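Long-range contact in solute-binding periplasmic protein of iron/siderophore ABC transporter (Yersinia pestis, PDB 6B2Y), which probably carries a chelated iron or related metal complex through the periplasm to an ABC transporter of the inner membrane: residues Leu60-Leu72 with Ala328-Val340. Residues are numbered along the deposited sequence; the frame is centred on the assembly and turned at random.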
loop_
_atom_site.group_PDB
_atom_site.type_symbol
_atom_site.label_atom_id
_atom_site.label_comp_id
_atom_site.label_asym_id
_atom_site.label_seq_id
_atom_site.Cartn_x
_atom_site.Cartn_y
_atom_site.Cartn_z
ATOM N N LEU A 60 -6.066 -12.865 9.039
ATOM C CA LEU A 60 -6.003 -11.741 8.113
ATOM C C LEU A 60 -6.924 -12.030 6.932
ATOM O O LEU A 60 -6.597 -12.857 6.070
ATOM C CB LEU A 60 -4.563 -11.494 7.673
ATOM C CG LEU A 60 -3.650 -11.142 8.855
ATOM C CD1 LEU A 60 -2.251 -10.890 8.359
ATOM C CD2 LEU A 60 -4.201 -9.923 9.631
ATOM N N GLY A 61 -8.068 -11.339 6.893
ATOM C CA GLY A 61 -9.058 -11.542 5.841
ATOM C C GLY A 61 -8.623 -11.035 4.478
ATOM O O GLY A 61 -9.165 -11.484 3.458
ATOM N N GLU A 62 -7.695 -10.080 4.447
ATOM C CA GLU A 62 -6.954 -9.683 3.251
ATOM C C GLU A 62 -5.471 -9.818 3.573
ATOM O O GLU A 62 -4.996 -9.261 4.566
ATOM C CB GLU A 62 -7.312 -8.248 2.836
ATOM C CG GLU A 62 -8.819 -8.008 2.828
ATOM C CD GLU A 62 -9.225 -6.574 2.536
ATOM O OE1 GLU A 62 -8.352 -5.746 2.184
ATOM O OE2 GLU A 62 -10.438 -6.289 2.631
ATOM N N GLY A 63 -4.744 -10.581 2.751
ATOM C CA GLY A 63 -3.400 -10.991 3.137
ATOM C C GLY A 63 -2.463 -9.820 3.365
ATOM O O GLY A 63 -1.615 -9.850 4.264
ATOM N N ARG A 64 -2.608 -8.771 2.569
ATOM C CA ARG A 64 -1.683 -7.653 2.662
ATOM C C ARG A 64 -1.954 -6.763 3.873
ATOM O O ARG A 64 -1.185 -5.833 4.120
ATOM C CB ARG A 64 -1.707 -6.873 1.349
ATOM C CG ARG A 64 -0.944 -7.642 0.234
ATOM C CD ARG A 64 -1.193 -7.068 -1.140
ATOM N NE ARG A 64 -2.551 -7.337 -1.600
ATOM C CZ ARG A 64 -3.069 -6.851 -2.725
ATOM N NH1 ARG A 64 -2.344 -6.064 -3.511
ATOM N NH2 ARG A 64 -4.313 -7.153 -3.068
ATOM N N LEU A 65 -2.978 -7.062 4.677
ATOM C CA LEU A 65 -3.078 -6.421 5.988
ATOM C C LEU A 65 -1.928 -6.822 6.897
ATOM O O LEU A 65 -1.740 -6.215 7.956
ATOM C CB LEU A 65 -4.430 -6.751 6.636
ATOM C CG LEU A 65 -5.565 -5.980 5.953
ATOM C CD1 LEU A 65 -6.948 -6.413 6.441
ATOM C CD2 LEU A 65 -5.362 -4.460 6.125
ATOM N N PHE A 66 -1.136 -7.819 6.498
ATOM C CA PHE A 66 0.074 -8.137 7.232
ATOM C C PHE A 66 0.997 -6.932 7.355
ATOM O O PHE A 66 1.675 -6.781 8.377
ATOM C CB PHE A 66 0.801 -9.296 6.549
ATOM C CG PHE A 66 2.163 -9.569 7.121
ATOM C CD1 PHE A 66 2.301 -10.038 8.415
ATOM C CD2 PHE A 66 3.306 -9.343 6.367
ATOM C CE1 PHE A 66 3.552 -10.283 8.950
ATOM C CE2 PHE A 66 4.559 -9.586 6.901
ATOM C CZ PHE A 66 4.675 -10.054 8.198
ATOM N N TYR A 67 1.038 -6.056 6.344
ATOM C CA TYR A 67 1.897 -4.877 6.464
ATOM C C TYR A 67 1.539 -4.091 7.717
ATOM O O TYR A 67 2.419 -3.695 8.487
ATOM C CB TYR A 67 1.777 -3.966 5.243
ATOM C CG TYR A 67 2.033 -4.606 3.906
ATOM C CD1 TYR A 67 3.131 -5.447 3.682
ATOM C CD2 TYR A 67 1.181 -4.340 2.835
ATOM C CE1 TYR A 67 3.346 -6.015 2.426
ATOM C CE2 TYR A 67 1.386 -4.909 1.591
ATOM C CZ TYR A 67 2.472 -5.743 1.397
ATOM O OH TYR A 67 2.651 -6.281 0.149
ATOM N N ALA A 68 0.245 -3.863 7.938
ATOM C CA ALA A 68 -0.170 -3.073 9.094
ATOM C C ALA A 68 0.118 -3.809 10.391
ATOM O O ALA A 68 0.618 -3.213 11.354
ATOM C CB ALA A 68 -1.657 -2.722 8.984
ATOM N N VAL A 69 -0.147 -5.115 10.418
ATOM C CA VAL A 69 0.065 -5.890 11.634
ATOM C C VAL A 69 1.551 -5.994 11.953
ATOM O O VAL A 69 1.937 -5.956 13.131
ATOM C CB VAL A 69 -0.610 -7.268 11.485
ATOM C CG1 VAL A 69 -0.176 -8.238 12.601
ATOM C CG2 VAL A 69 -2.107 -7.101 11.483
ATOM N N SER A 70 2.406 -6.064 10.926
ATOM C CA SER A 70 3.851 -6.155 11.152
ATOM C C SER A 70 4.389 -4.983 11.972
ATOM O O SER A 70 5.375 -5.150 12.709
ATOM C CB SER A 70 4.591 -6.239 9.817
ATOM O OG SER A 70 4.649 -4.973 9.161
ATOM N N LEU A 71 3.770 -3.795 11.863
ATOM C CA LEU A 71 4.249 -2.635 12.611
ATOM C C LEU A 71 4.016 -2.753 14.110
ATOM O O LEU A 71 4.595 -1.970 14.872
ATOM C CB LEU A 71 3.570 -1.358 12.096
ATOM C CG LEU A 71 3.866 -1.028 10.629
ATOM C CD1 LEU A 71 2.922 0.065 10.130
ATOM C CD2 LEU A 71 5.322 -0.615 10.421
ATOM N N LEU A 72 3.193 -3.704 14.553
ATOM C CA LEU A 72 2.839 -3.840 15.959
ATOM C C LEU A 72 3.524 -5.013 16.634
ATOM O O LEU A 72 3.527 -5.079 17.872
ATOM C CB LEU A 72 1.320 -4.012 16.119
ATOM C CG LEU A 72 0.477 -2.919 15.467
ATOM C CD1 LEU A 72 -1.031 -3.177 15.603
ATOM C CD2 LEU A 72 0.863 -1.550 16.022
ATOM N N ALA A 328 8.094 5.730 -11.269
ATOM C CA ALA A 328 7.313 4.564 -10.876
ATOM C C ALA A 328 7.344 4.389 -9.363
ATOM O O ALA A 328 8.350 4.672 -8.704
ATOM C CB ALA A 328 7.801 3.268 -11.550
ATOM N N ILE A 329 6.219 3.908 -8.829
ATOM C CA ILE A 329 6.024 3.704 -7.400
ATOM C C ILE A 329 5.505 2.288 -7.163
ATOM O O ILE A 329 4.754 1.742 -7.976
ATOM C CB ILE A 329 5.041 4.754 -6.820
ATOM C CG1 ILE A 329 5.006 4.662 -5.298
ATOM C CG2 ILE A 329 3.641 4.571 -7.433
ATOM C CD1 ILE A 329 6.273 5.162 -4.624
ATOM N N TRP A 330 5.897 1.702 -6.029
ATOM C CA TRP A 330 5.436 0.359 -5.664
ATOM C C TRP A 330 3.932 0.357 -5.418
ATOM O O TRP A 330 3.421 1.144 -4.614
ATOM C CB TRP A 330 6.176 -0.109 -4.415
ATOM C CG TRP A 330 6.026 -1.552 -4.013
ATOM C CD1 TRP A 330 6.318 -2.659 -4.767
ATOM C CD2 TRP A 330 5.627 -2.038 -2.726
ATOM N NE1 TRP A 330 6.106 -3.809 -4.032
ATOM C CE2 TRP A 330 5.683 -3.456 -2.776
ATOM C CE3 TRP A 330 5.229 -1.415 -1.531
ATOM C CZ2 TRP A 330 5.350 -4.255 -1.688
ATOM C CZ3 TRP A 330 4.895 -2.213 -0.443
ATOM C CH2 TRP A 330 4.951 -3.618 -0.531
ATOM N N HIS A 331 3.225 -0.548 -6.096
ATOM C CA HIS A 331 1.774 -0.467 -6.094
ATOM C C HIS A 331 1.182 -0.746 -4.723
ATOM O O HIS A 331 0.155 -0.151 -4.365
ATOM C CB HIS A 331 1.174 -1.431 -7.103
ATOM C CG HIS A 331 -0.317 -1.411 -7.095
ATOM N ND1 HIS A 331 -1.039 -0.342 -7.582
ATOM C CD2 HIS A 331 -1.221 -2.294 -6.608
ATOM C CE1 HIS A 331 -2.327 -0.575 -7.402
ATOM N NE2 HIS A 331 -2.463 -1.759 -6.826
ATOM N N ASN A 332 1.813 -1.617 -3.937
ATOM C CA ASN A 332 1.198 -2.001 -2.671
ATOM C C ASN A 332 1.140 -0.867 -1.663
ATOM O O ASN A 332 0.428 -1.011 -0.655
ATOM C CB ASN A 332 1.928 -3.205 -2.085
ATOM C CG ASN A 332 1.642 -4.473 -2.863
ATOM O OD1 ASN A 332 0.497 -4.750 -3.216
ATOM N ND2 ASN A 332 2.690 -5.244 -3.149
ATOM N N TYR A 333 1.825 0.261 -1.907
ATOM C CA TYR A 333 1.575 1.445 -1.091
ATOM C C TYR A 333 0.142 1.958 -1.258
ATOM O O TYR A 333 -0.283 2.849 -0.499
ATOM C CB TYR A 333 2.580 2.571 -1.419
ATOM C CG TYR A 333 4.024 2.272 -1.005
ATOM C CD1 TYR A 333 4.331 1.745 0.243
ATOM C CD2 TYR A 333 5.078 2.539 -1.879
ATOM C CE1 TYR A 333 5.661 1.479 0.603
ATOM C CE2 TYR A 333 6.390 2.274 -1.530
ATOM C CZ TYR A 333 6.679 1.739 -0.301
ATOM O OH TYR A 333 8.004 1.486 0.020
ATOM N N TYR A 334 -0.620 1.426 -2.223
ATOM C CA TYR A 334 -2.007 1.850 -2.374
ATOM C C TYR A 334 -2.908 1.292 -1.278
ATOM O O TYR A 334 -4.071 1.699 -1.181
ATOM C CB TYR A 334 -2.513 1.455 -3.776
ATOM C CG TYR A 334 -3.084 0.059 -3.893
ATOM C CD1 TYR A 334 -4.357 -0.149 -4.421
ATOM C CD2 TYR A 334 -2.364 -1.048 -3.469
ATOM C CE1 TYR A 334 -4.887 -1.425 -4.515
ATOM C CE2 TYR A 334 -2.881 -2.316 -3.566
ATOM C CZ TYR A 334 -4.140 -2.500 -4.091
ATOM O OH TYR A 334 -4.660 -3.775 -4.190
ATOM N N ASN A 335 -2.397 0.388 -0.446
ATOM C CA ASN A 335 -3.182 -0.183 0.654
ATOM C C ASN A 335 -2.233 -0.633 1.764
ATOM O O ASN A 335 -2.172 -1.808 2.134
ATOM C CB ASN A 335 -4.043 -1.345 0.157
ATOM C CG ASN A 335 -5.085 -1.755 1.167
ATOM O OD1 ASN A 335 -5.351 -1.020 2.118
ATOM N ND2 ASN A 335 -5.685 -2.927 0.971
ATOM N N SER A 336 -1.466 0.312 2.323
ATOM C CA SER A 336 -0.500 -0.048 3.365
ATOM C C SER A 336 -0.155 1.170 4.195
ATOM O O SER A 336 0.094 2.231 3.616
ATOM C CB SER A 336 0.793 -0.609 2.761
ATOM O OG SER A 336 1.831 -0.592 3.741
ATOM N N PRO A 337 -0.063 1.052 5.521
ATOM C CA PRO A 337 0.376 2.204 6.328
ATOM C C PRO A 337 1.834 2.590 6.102
ATOM O O PRO A 337 2.267 3.637 6.621
ATOM C CB PRO A 337 0.137 1.744 7.768
ATOM C CG PRO A 337 0.193 0.215 7.676
ATOM C CD PRO A 337 -0.400 -0.121 6.349
ATOM N N TYR A 338 2.589 1.817 5.324
ATOM C CA TYR A 338 3.914 2.269 4.913
ATOM C C TYR A 338 3.839 3.394 3.896
ATOM O O TYR A 338 4.882 3.887 3.457
ATOM C CB TYR A 338 4.727 1.136 4.271
ATOM C CG TYR A 338 5.172 -0.046 5.105
ATOM C CD1 TYR A 338 6.277 -0.794 4.707
ATOM C CD2 TYR A 338 4.479 -0.463 6.239
ATOM C CE1 TYR A 338 6.692 -1.893 5.429
ATOM C CE2 TYR A 338 4.885 -1.565 6.968
ATOM C CZ TYR A 338 5.988 -2.284 6.549
ATOM O OH TYR A 338 6.398 -3.392 7.260
ATOM N N ASN A 339 2.629 3.806 3.499
ATOM C CA ASN A 339 2.446 4.715 2.370
ATOM C C ASN A 339 3.120 6.068 2.555
ATOM O O ASN A 339 3.210 6.822 1.579
ATOM C CB ASN A 339 0.946 4.886 2.062
ATOM C CG ASN A 339 0.163 5.554 3.202
ATOM O OD1 ASN A 339 0.628 6.514 3.807
ATOM N ND2 ASN A 339 -1.048 5.057 3.469
ATOM N N VAL A 340 3.578 6.409 3.768
ATOM C CA VAL A 340 4.324 7.658 3.931
ATOM C C VAL A 340 5.545 7.666 3.014
ATOM O O VAL A 340 6.002 8.733 2.579
ATOM C CB VAL A 340 4.702 7.885 5.412
ATOM C CG1 VAL A 340 5.491 6.717 5.987
ATOM C CG2 VAL A 340 5.475 9.220 5.605
HETATM O O HOH W 1 -1.587 -3.299 5.126
#
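Tyr67 reaches from helix 66-70 to Trp330 and meets it in an offset edge-to-face pair. The edge of the Trp330 six-membered ring points toward the Tyr67 face, with the planes at 62°. Trp330 CH2 lies 3.8 Å from Tyr67 CZ. The Tyr67 hydroxyl is hydrogen-bonded to Asp92. Near the Tyr67 CB end, Ser336 OG packs at 3.7 Å from that carbon.

Arg64 runs beside the Tyr67 ring and bends at chi3 (-71°). The bend brings Arg64 NH1 to Asn332 OD1, a hydrogen bond of 3.1 Å with an N-H...O angle of 159°. The oxygen lies in the guanidinium plane, while the amide plane stands nearly perpendicular to it. NH2 forms a salt bridge with Asp87, so both terminal nitrogens, NH1 and NH2, have a partner.

The two segments belong to different lobes of the periplasmic binding protein fold. Residues 60-72 start at the end of strand 58-60 of the parallel sheet and run on into helix 66-70. Residues 328-340 start within strand 326-330 of the mixed sheet and run on into a 3-10 segment. The contact thus joins the lobes close to the centre of the chain.

Nearer the backbone of Tyr67, Tyr338 OH donates to Ser70 OG at 3.0 Å. Ser70 OG in turn donates to Tyr67 O at 2.7 Å. Tyr338 also lies close to a bound sodium ion. Leu71 CD2 packs on Tyr338 CE2, and Leu71 CD1 meets Pro337 CG at 3.7 Å. The same CG touches Ala68.

Behind these groups, Ser336 OG accepts from Tyr338 N in an ST turn. Helix 168-182 backs Ala68 and Pro337, and helix 360-371 backs Leu71 and Tyr338.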